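Local coordinates for SusD superfamily protein (Bacteroides vulgatus ATCC 8482, PDB 3JQ0) that probably binds nutrients, perhaps glycans, at the bacterial outer membrane, as members of the SusD family do, at residues Pro58-Asn63 with Gln462-Glu467; Ala38-Asp43 with Gly446-Asp451; Gly18-Leu23 with Tyr108-Tyr113. One frame throughout, in Å; residues are numbered along the deposited sequence.

Overall arrangement
Helix 9-25 near the N terminus contributes residues 18-23, the first half of contact 3, whose loop closes 85 residues on when helix 97-122 comes alongside. Within that loop lie residues 38-43 and 58-63, which wait for partners near the C terminus: residues 446-451 complete contact 2 and residues 462-467 complete contact 1. Each pair of contacts therefore crosses, their segments alternating along the chain. Contacts 1 and 2 touch, their segments being close neighbours in the chain, and together they fasten the early loops to helix 448-455 and to the loop that leaves helix 457-463. Contact 3, its centre about 25 Å from that of contact 2, joins two helices of the N-terminal half.

Contact 1: Pro58-Asn63 with Gln462-Glu467; sequences PFNTIN and QYSSAE
Asn60 and Ala466 bring two irregular backbones together, their CA atoms 5.2 Å apart, where the long loop after strand 41-43 meets the chain leaving helix 457-463. The later segment is shaped by an ST turn: Ser464 OG accepts a hydrogen bond from Ala466 N at 3.0 Å, and its bond to Val460 O ties the turn back to the helix. Asn60 has left-handed backbone angles (phi 52°, psi 49°), which asparagine adopts more readily than most residues, and this sharp change of direction aims its side chain at the turn. Ser465 is the polar centre of the meeting. Its OG donates to Pro58 O at 2.9 Å and accepts from Asn60 ND2 at 3.1 Å; the second bond is nearly straight and lies close to the amide plane. A serine suits this place because a hydroxyl on a short stem can give and take a hydrogen bond at once. With OG set between the backbone N and carbonyl carbon (chi1 58°), it faces both partners. The Asn60 amide also packs on Ala466, its OD1 3.7 Å from Ala466 CB, where a methyl group takes little room; that oxygen is bonded to Arg37 NE, so both ends of the amide are held. Glu467 reaches the loop through solvent, its OE1 sharing a water with Asn60 O. Another water bridges the two backbones, hydrogen-bonded at 2.9 Å to Asn60 O and also to Ser465 O.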
loop_
_atom_site.group_PDB
_atom_site.type_symbol
_atom_site.label_atom_id
_atom_site.label_comp_id
_atom_site.label_asym_id
_atom_site.label_seq_id
_atom_site.Cartn_x
_atom_site.Cartn_y
_atom_site.Cartn_z
ATOM N N PRO A 58 -1.502 0.326 15.713
ATOM C CA PRO A 58 -1.273 -1.105 16.014
ATOM C C PRO A 58 -2.073 -1.603 17.231
ATOM O O PRO A 58 -2.433 -2.778 17.275
ATOM C CB PRO A 58 0.246 -1.207 16.260
ATOM C CG PRO A 58 0.657 0.210 16.528
ATOM C CD PRO A 58 -0.232 1.045 15.639
ATOM N N PHE A 59 -2.349 -0.750 18.204
ATOM C CA PHE A 59 -3.124 -1.169 19.369
ATOM C C PHE A 59 -4.625 -1.145 19.110
ATOM O O PHE A 59 -5.405 -1.592 19.941
ATOM C CB PHE A 59 -2.775 -0.321 20.605
ATOM C CG PHE A 59 -1.450 -0.688 21.200
ATOM C CD1 PHE A 59 -0.226 -0.280 20.740
ATOM C CD2 PHE A 59 -1.448 -1.603 22.282
ATOM C CE1 PHE A 59 0.994 -0.700 21.331
ATOM C CE2 PHE A 59 -0.239 -2.023 22.860
ATOM C CZ PHE A 59 0.969 -1.520 22.374
ATOM N N ASN A 60 -5.044 -0.619 17.972
ATOM C CA ASN A 60 -6.457 -0.540 17.646
ATOM C C ASN A 60 -7.237 0.133 18.788
ATOM O O ASN A 60 -8.271 -0.360 19.262
ATOM C CB ASN A 60 -7.048 -1.878 17.216
ATOM C CG ASN A 60 -6.605 -2.230 15.840
ATOM O OD1 ASN A 60 -7.206 -1.734 14.893
ATOM N ND2 ASN A 60 -5.532 -3.015 15.690
ATOM N N THR A 61 -6.712 1.271 19.218
ATOM C CA THR A 61 -7.314 2.073 20.262
ATOM C C THR A 61 -7.766 3.432 19.751
ATOM O O THR A 61 -8.124 4.336 20.516
ATOM C CB THR A 61 -6.390 2.221 21.471
ATOM O OG1 THR A 61 -5.138 2.724 20.998
ATOM C CG2 THR A 61 -6.232 0.902 22.239
ATOM N N ILE A 62 -7.835 3.621 18.443
ATOM C CA ILE A 62 -8.526 4.783 17.854
ATOM C C ILE A 62 -9.975 4.780 18.330
ATOM O O ILE A 62 -10.582 3.708 18.539
ATOM C CB ILE A 62 -8.425 4.806 16.302
ATOM C CG1 ILE A 62 -8.996 3.550 15.651
ATOM C CG2 ILE A 62 -6.972 5.081 15.857
ATOM C CD1 ILE A 62 -8.974 3.586 14.119
ATOM N N ASN A 63 -10.526 5.970 18.510
ATOM C CA ASN A 63 -11.885 6.109 19.042
ATOM C C ASN A 63 -12.372 7.492 18.731
ATOM O O ASN A 63 -11.713 8.260 18.019
ATOM C CB ASN A 63 -11.929 5.764 20.546
ATOM C CG ASN A 63 -11.145 6.719 21.388
ATOM O OD1 ASN A 63 -10.852 7.843 21.041
ATOM N ND2 ASN A 63 -10.748 6.232 22.545
ATOM N N GLN A 462 -6.731 -12.981 13.897
ATOM C CA GLN A 462 -5.425 -13.621 13.975
ATOM C C GLN A 462 -4.293 -12.621 13.925
ATOM O O GLN A 462 -3.249 -12.797 14.584
ATOM C CB GLN A 462 -5.210 -14.599 12.774
ATOM C CG GLN A 462 -5.981 -15.862 12.826
ATOM C CD GLN A 462 -5.730 -16.826 11.696
ATOM O OE1 GLN A 462 -6.263 -17.932 11.773
ATOM N NE2 GLN A 462 -4.992 -16.463 10.655
ATOM N N TYR A 463 -4.453 -11.589 13.076
ATOM C CA TYR A 463 -3.338 -10.757 12.643
ATOM C C TYR A 463 -3.498 -9.278 13.029
ATOM O O TYR A 463 -2.848 -8.422 12.461
ATOM C CB TYR A 463 -3.124 -10.948 11.161
ATOM C CG TYR A 463 -2.765 -12.397 10.759
ATOM C CD1 TYR A 463 -1.760 -13.085 11.432
ATOM C CD2 TYR A 463 -3.396 -12.994 9.674
ATOM C CE1 TYR A 463 -1.408 -14.370 11.054
ATOM C CE2 TYR A 463 -3.060 -14.261 9.302
ATOM C CZ TYR A 463 -2.053 -14.949 9.971
ATOM O OH TYR A 463 -1.690 -16.241 9.584
ATOM N N SER A 464 -4.291 -9.014 14.046
ATOM C CA SER A 464 -4.416 -7.692 14.607
ATOM C C SER A 464 -5.073 -7.761 15.955
ATOM O O SER A 464 -5.699 -8.762 16.300
ATOM C CB SER A 464 -5.267 -6.763 13.716
ATOM O OG SER A 464 -6.663 -6.930 13.927
ATOM N N SER A 465 -5.055 -6.628 16.653
ATOM C CA SER A 465 -5.770 -6.434 17.924
ATOM C C SER A 465 -7.115 -5.724 17.742
ATOM O O SER A 465 -7.713 -5.316 18.730
ATOM C CB SER A 465 -4.908 -5.663 18.875
ATOM O OG SER A 465 -4.565 -4.410 18.294
ATOM N N ALA A 466 -7.614 -5.643 16.511
ATOM C CA ALA A 466 -8.894 -4.977 16.280
ATOM C C ALA A 466 -10.041 -5.703 16.956
ATOM O O ALA A 466 -10.010 -6.909 17.138
ATOM C CB ALA A 466 -9.137 -4.846 14.782
ATOM N N GLU A 467 -11.071 -4.951 17.259
ATOM C CA GLU A 467 -12.316 -5.482 17.752
ATOM C C GLU A 467 -13.321 -5.554 16.637
ATOM O O GLU A 467 -13.373 -4.688 15.764
ATOM C CB GLU A 467 -12.869 -4.587 18.852
ATOM C CG GLU A 467 -11.984 -4.546 20.088
ATOM C CD GLU A 467 -12.507 -3.580 21.139
ATOM O OE1 GLU A 467 -12.500 -2.360 20.904
ATOM O OE2 GLU A 467 -12.979 -4.064 22.189
HETATM O O HOH W 1 -2.908 -4.922 15.687
HETATM O O HOH W 2 -10.938 -1.139 19.025
HETATM O O HOH W 3 -8.423 -3.039 20.305
#

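Contact 2: Ala38-Asp43 with Gly446-Asp451; sequences ADIYGD and GKRWYD
Asp39 and Arg448 form the charged half of this buried contact, in which a loop leading into strand 41-43 lies against the first turn of helix 448-455. Within the mostly helical SusD-family fold, this two-pronged salt bridge and its apolar flank tie together parts of the chain some 400 residues apart. The arginine grips the carboxylate side-on with two nitrogens: NE bonds to Asp39 OD1 at 2.9 Å and NH2 to Asp39 OD2 at 2.8 Å, each oxygen using its syn lone pair. Carboxylate and guanidinium planes are only 12° apart, so the two groups share nearly one plane and neither can turn without spoiling a bond. Arginine suits the place because its NE edge offers two N-H groups spaced to match two carboxylate oxygens. Its chain leaves with CG anti to the backbone N (chi1 176°) and then bends at chi2, which carries the guanidinium round to the acid. Though buried, the carboxylate is likely to stay ionised because the guanidinium faces it. The arginine makes a further cation-pi contact with the ring of Tyr463.

The apolar half lies along the same arginine and its neighbour. Ala38 CB sits 3.5 Å from Arg448 CG, and the same methyl lies 4.2 Å from Trp449 CB; a residue as small as alanine lets the loop come this close to the helix. Ile40 adds its CD1 against Arg448 CB at 4.2 Å, covering the aliphatic base of a side chain whose far end is charged.

Around this joint, Ile40 also packs on Leu439 of helix 430-441 and on Val300 of strand 299-300, the antiparallel partner of strand 41-43, while Trp449 rests on Val460 of helix 457-463.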
loop_
_atom_site.group_PDB
_atom_site.type_symbol
_atom_site.label_atom_id
_atom_site.label_comp_id
_atom_site.label_asym_id
_atom_site.label_seq_id
_atom_site.Cartn_x
_atom_site.Cartn_y
_atom_site.Cartn_z
ATOM N N ALA A 38 -2.667 -3.511 11.459
ATOM C CA ALA A 38 -2.421 -4.954 11.521
ATOM C C ALA A 38 -1.265 -5.237 12.476
ATOM O O ALA A 38 -1.193 -4.606 13.535
ATOM C CB ALA A 38 -2.262 -5.526 10.090
ATOM N N ASP A 39 -0.399 -6.198 12.141
ATOM C CA ASP A 39 0.476 -6.842 13.107
ATOM C C ASP A 39 1.962 -6.502 12.937
ATOM O O ASP A 39 2.803 -6.991 13.712
ATOM C CB ASP A 39 0.277 -8.364 13.082
ATOM C CG ASP A 39 0.297 -9.007 11.700
ATOM O OD1 ASP A 39 0.323 -8.290 10.662
ATOM O OD2 ASP A 39 0.253 -10.271 11.677
ATOM N N ILE A 40 2.333 -5.621 12.012
ATOM C CA ILE A 40 3.740 -5.327 11.782
ATOM C C ILE A 40 4.378 -4.496 12.908
ATOM O O ILE A 40 5.536 -4.717 13.263
ATOM C CB ILE A 40 3.939 -4.667 10.404
ATOM C CG1 ILE A 40 3.623 -5.642 9.271
ATOM C CG2 ILE A 40 5.357 -4.064 10.269
ATOM C CD1 ILE A 40 3.389 -4.976 7.925
ATOM N N TYR A 41 3.616 -3.531 13.405
ATOM C CA TYR A 41 4.108 -2.547 14.349
ATOM C C TYR A 41 3.563 -2.795 15.742
ATOM O O TYR A 41 2.823 -3.739 15.964
ATOM C CB TYR A 41 3.768 -1.098 13.898
ATOM C CG TYR A 41 4.112 -0.808 12.468
ATOM C CD1 TYR A 41 5.360 -0.366 12.094
ATOM C CD2 TYR A 41 3.194 -1.052 11.465
ATOM C CE1 TYR A 41 5.674 -0.150 10.770
ATOM C CE2 TYR A 41 3.488 -0.862 10.135
ATOM C CZ TYR A 41 4.772 -0.410 9.771
ATOM O OH TYR A 41 5.118 -0.180 8.463
ATOM N N GLY A 42 3.943 -1.939 16.698
ATOM C CA GLY A 42 3.403 -1.979 18.046
ATOM C C GLY A 42 4.442 -1.954 19.140
ATOM O O GLY A 42 4.106 -1.646 20.289
ATOM N N ASP A 43 5.720 -2.231 18.821
ATOM C CA ASP A 43 6.766 -2.029 19.815
ATOM C C ASP A 43 7.010 -0.519 20.000
ATOM O O ASP A 43 6.727 0.309 19.122
ATOM C CB ASP A 43 8.054 -2.773 19.448
ATOM C CG ASP A 43 8.068 -4.251 19.802
ATOM O OD1 ASP A 43 7.061 -4.718 20.378
ATOM O OD2 ASP A 43 9.106 -4.901 19.512
ATOM N N GLY A 446 1.355 -0.384 2.406
ATOM C CA GLY A 446 -0.061 -0.089 2.666
ATOM C C GLY A 446 -1.063 -1.202 2.349
ATOM O O GLY A 446 -2.194 -0.915 1.983
ATOM N N LYS A 447 -0.655 -2.459 2.514
ATOM C CA LYS A 447 -1.478 -3.599 2.105
ATOM C C LYS A 447 -2.008 -4.497 3.227
ATOM O O LYS A 447 -3.113 -5.011 3.089
ATOM C CB LYS A 447 -0.738 -4.495 1.121
ATOM C CG LYS A 447 -0.113 -3.739 -0.059
ATOM C CD LYS A 447 -1.095 -2.891 -0.863
ATOM C CE LYS A 447 -0.431 -2.237 -2.053
ATOM N NZ LYS A 447 -1.334 -1.316 -2.825
ATOM N N ARG A 448 -1.243 -4.720 4.299
ATOM C CA ARG A 448 -1.524 -5.807 5.224
ATOM C C ARG A 448 -2.872 -5.719 5.899
ATOM O O ARG A 448 -3.527 -6.767 6.082
ATOM C CB ARG A 448 -0.380 -5.892 6.255
ATOM C CG ARG A 448 -0.556 -6.921 7.351
ATOM C CD ARG A 448 -0.551 -8.356 6.888
ATOM N NE ARG A 448 -0.415 -9.228 8.042
ATOM C CZ ARG A 448 -0.344 -10.556 7.958
ATOM N NH1 ARG A 448 -0.488 -11.184 6.810
ATOM N NH2 ARG A 448 -0.099 -11.263 9.054
ATOM N N TRP A 449 -3.267 -4.535 6.374
ATOM C CA TRP A 449 -4.575 -4.392 6.987
ATOM C C TRP A 449 -5.711 -4.645 6.009
ATOM O O TRP A 449 -6.669 -5.365 6.306
ATOM C CB TRP A 449 -4.677 -3.035 7.677
ATOM C CG TRP A 449 -6.065 -2.682 8.156
ATOM C CD1 TRP A 449 -6.910 -1.801 7.567
ATOM C CD2 TRP A 449 -6.748 -3.176 9.330
ATOM N NE1 TRP A 449 -8.077 -1.682 8.282
ATOM C CE2 TRP A 449 -8.010 -2.502 9.374
ATOM C CE3 TRP A 449 -6.421 -4.062 10.337
ATOM C CZ2 TRP A 449 -8.922 -2.748 10.371
ATOM C CZ3 TRP A 449 -7.320 -4.300 11.340
ATOM C CH2 TRP A 449 -8.567 -3.625 11.347
ATOM N N TYR A 450 -5.602 -4.105 4.811
ATOM C CA TYR A 450 -6.619 -4.352 3.802
ATOM C C TYR A 450 -6.659 -5.837 3.432
ATOM O O TYR A 450 -7.743 -6.354 3.151
ATOM C CB TYR A 450 -6.386 -3.462 2.594
ATOM C CG TYR A 450 -6.766 -2.014 2.736
ATOM C CD1 TYR A 450 -7.851 -1.608 3.480
ATOM C CD2 TYR A 450 -6.119 -1.026 2.004
ATOM C CE1 TYR A 450 -8.288 -0.299 3.494
ATOM C CE2 TYR A 450 -6.535 0.274 2.036
ATOM C CZ TYR A 450 -7.656 0.651 2.720
ATOM O OH TYR A 450 -8.150 1.939 2.701
ATOM N N ASP A 451 -5.517 -6.529 3.412
ATOM C CA ASP A 451 -5.506 -7.974 3.103
ATOM C C ASP A 451 -6.344 -8.751 4.092
ATOM O O ASP A 451 -7.163 -9.606 3.731
ATOM C CB ASP A 451 -4.064 -8.523 3.177
ATOM C CG ASP A 451 -3.102 -8.064 2.104
ATOM O OD1 ASP A 451 -3.544 -7.550 1.068
ATOM O OD2 ASP A 451 -1.870 -8.305 2.329
#

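Contact 3: Gly18-Leu23 with Tyr108-Tyr113; sequences GLHALL and YGMRAY
Leu23 and Met110, the residues closest in backbone at 8.4 Å between CA atoms, mark where helices 9-25 and 97-122 run side by side in the same direction, their local axes 11.8 Å apart and inclined by 19°. So wide a spacing suits a long, flexible side chain, and Met110, a selenomethionine deposited in two conformers, fills it in one of them. Its SE stands over one face of His20, 3.8 Å from the ring centroid and 12° off the normal, a Met-aromatic contact. A bend at chi3 (-74°) turns CE toward Leu19, whose CD1 it meets at 3.9 Å. This packing belongs to the helical, TPR-related scaffold of the SusD family, in which helix 75-91 also touches Leu19. Hydrogen bonds at both ring nitrogens, ND1 with Asn16 O and NE2 with Trp180 N, hold the His20 ring against turning. Replacing it with an alanine would probably leave Met110 SE without its aromatic face and Trp180 N without its side-chain partner. Branched Leu23 serves two neighbours: CD2 touches Met110 SE at 4.0 Å, and CD1 approaches Tyr113 CD2 at 4.4 Å.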
loop_
_atom_site.group_PDB
_atom_site.type_symbol
_atom_site.label_atom_id
_atom_site.label_comp_id
_atom_site.label_asym_id
_atom_site.label_seq_id
_atom_site.Cartn_x
_atom_site.Cartn_y
_atom_site.Cartn_z
ATOM N N GLY A 18 -2.773 18.518 -11.673
ATOM C CA GLY A 18 -3.167 18.896 -10.342
ATOM C C GLY A 18 -3.940 17.806 -9.599
ATOM O O GLY A 18 -3.732 17.627 -8.371
ATOM N N LEU A 19 -4.821 17.087 -10.288
ATOM C CA LEU A 19 -5.554 15.970 -9.648
ATOM C C LEU A 19 -4.562 14.939 -9.139
ATOM O O LEU A 19 -4.684 14.402 -8.030
ATOM C CB LEU A 19 -6.512 15.304 -10.608
ATOM C CG LEU A 19 -7.672 16.173 -11.055
ATOM C CD1 LEU A 19 -8.552 15.361 -12.040
ATOM C CD2 LEU A 19 -8.484 16.702 -9.891
ATOM N N HIS A 20 -3.596 14.601 -9.967
ATOM C CA HIS A 20 -2.577 13.630 -9.595
ATOM C C HIS A 20 -1.713 14.126 -8.430
ATOM O O HIS A 20 -1.346 13.351 -7.541
ATOM C CB HIS A 20 -1.765 13.198 -10.816
ATOM C CG HIS A 20 -2.512 12.280 -11.748
ATOM N ND1 HIS A 20 -3.451 12.704 -12.675
ATOM C CD2 HIS A 20 -2.424 10.926 -11.895
ATOM C CE1 HIS A 20 -3.868 11.631 -13.343
ATOM N NE2 HIS A 20 -3.308 10.534 -12.866
ATOM N N ALA A 21 -1.431 15.422 -8.380
ATOM C CA ALA A 21 -0.718 16.008 -7.245
ATOM C C ALA A 21 -1.551 15.949 -5.983
ATOM O O ALA A 21 -1.024 15.661 -4.894
ATOM C CB ALA A 21 -0.279 17.459 -7.573
ATOM N N LEU A 22 -2.874 16.154 -6.074
ATOM C CA LEU A 22 -3.739 15.981 -4.918
ATOM C C LEU A 22 -3.723 14.556 -4.395
ATOM O O LEU A 22 -3.677 14.318 -3.183
ATOM C CB LEU A 22 -5.154 16.416 -5.223
ATOM C CG LEU A 22 -5.409 17.917 -5.452
ATOM C CD1 LEU A 22 -6.840 18.136 -5.953
ATOM C CD2 LEU A 22 -5.122 18.725 -4.156
ATOM N N LEU A 23 -3.722 13.602 -5.301
ATOM C CA LEU A 23 -3.669 12.203 -4.895
ATOM C C LEU A 23 -2.341 11.921 -4.187
ATOM O O LEU A 23 -2.299 11.237 -3.175
ATOM C CB LEU A 23 -3.816 11.318 -6.110
ATOM C CG LEU A 23 -4.318 9.971 -5.965
ATOM C CD1 LEU A 23 -5.720 10.040 -5.418
ATOM C CD2 LEU A 23 -4.369 9.332 -7.367
ATOM N N TYR A 108 -12.599 9.072 -13.840
ATOM C CA TYR A 108 -13.525 8.067 -13.278
ATOM C C TYR A 108 -12.737 7.049 -12.424
ATOM O O TYR A 108 -13.229 6.612 -11.372
ATOM C CB TYR A 108 -14.297 7.390 -14.396
ATOM C CG TYR A 108 -15.446 8.183 -14.968
ATOM C CD1 TYR A 108 -16.513 8.540 -14.187
ATOM C CD2 TYR A 108 -15.449 8.575 -16.306
ATOM C CE1 TYR A 108 -17.599 9.246 -14.702
ATOM C CE2 TYR A 108 -16.533 9.283 -16.843
ATOM C CZ TYR A 108 -17.582 9.612 -16.033
ATOM O OH TYR A 108 -18.661 10.304 -16.562
ATOM N N GLY A 109 -11.557 6.637 -12.883
ATOM C CA GLY A 109 -10.764 5.647 -12.141
ATOM C C GLY A 109 -10.325 6.199 -10.789
ATOM O O GLY A 109 -10.453 5.514 -9.764
HETATM N N MSE A 110 -9.803 7.440 -10.784
HETATM C CA MSE A 110 -9.379 8.053 -9.523
HETATM C C MSE A 110 -10.546 8.248 -8.570
HETATM O O MSE A 110 -10.382 8.085 -7.336
HETATM C CB MSE A 110 -8.652 9.362 -9.759
HETATM C CG MSE A 110 -7.267 9.241 -10.404
HETATM SE SE MSE A 110 -6.318 10.924 -10.513
HETATM C CE MSE A 110 -7.340 11.707 -11.974
ATOM N N ARG A 111 -11.722 8.599 -9.092
ATOM C CA ARG A 111 -12.868 8.761 -8.210
ATOM C C ARG A 111 -13.222 7.439 -7.516
ATOM O O ARG A 111 -13.410 7.371 -6.293
ATOM C CB ARG A 111 -14.087 9.339 -8.957
ATOM C CG ARG A 111 -15.256 9.620 -8.031
ATOM C CD ARG A 111 -16.290 10.524 -8.617
ATOM N NE ARG A 111 -17.076 9.858 -9.629
ATOM C CZ ARG A 111 -18.016 10.474 -10.344
ATOM N NH1 ARG A 111 -18.165 11.763 -10.245
ATOM N NH2 ARG A 111 -18.745 9.787 -11.166
ATOM N N ALA A 112 -13.280 6.367 -8.297
ATOM C CA ALA A 112 -13.560 5.029 -7.758
ATOM C C ALA A 112 -12.489 4.637 -6.734
ATOM O O ALA A 112 -12.802 4.043 -5.706
ATOM C CB ALA A 112 -13.622 4.024 -8.896
ATOM N N TYR A 113 -11.228 4.950 -7.032
ATOM C CA TYR A 113 -10.118 4.599 -6.154
ATOM C C TYR A 113 -10.273 5.222 -4.769
ATOM O O TYR A 113 -10.123 4.579 -3.729
ATOM C CB TYR A 113 -8.811 5.066 -6.837
ATOM C CG TYR A 113 -7.590 4.775 -6.018
ATOM C CD1 TYR A 113 -7.036 3.490 -5.942
ATOM C CD2 TYR A 113 -6.987 5.778 -5.269
ATOM C CE1 TYR A 113 -5.916 3.230 -5.120
ATOM C CE2 TYR A 113 -5.872 5.525 -4.501
ATOM C CZ TYR A 113 -5.373 4.278 -4.390
ATOM O OH TYR A 113 -4.314 4.015 -3.528
#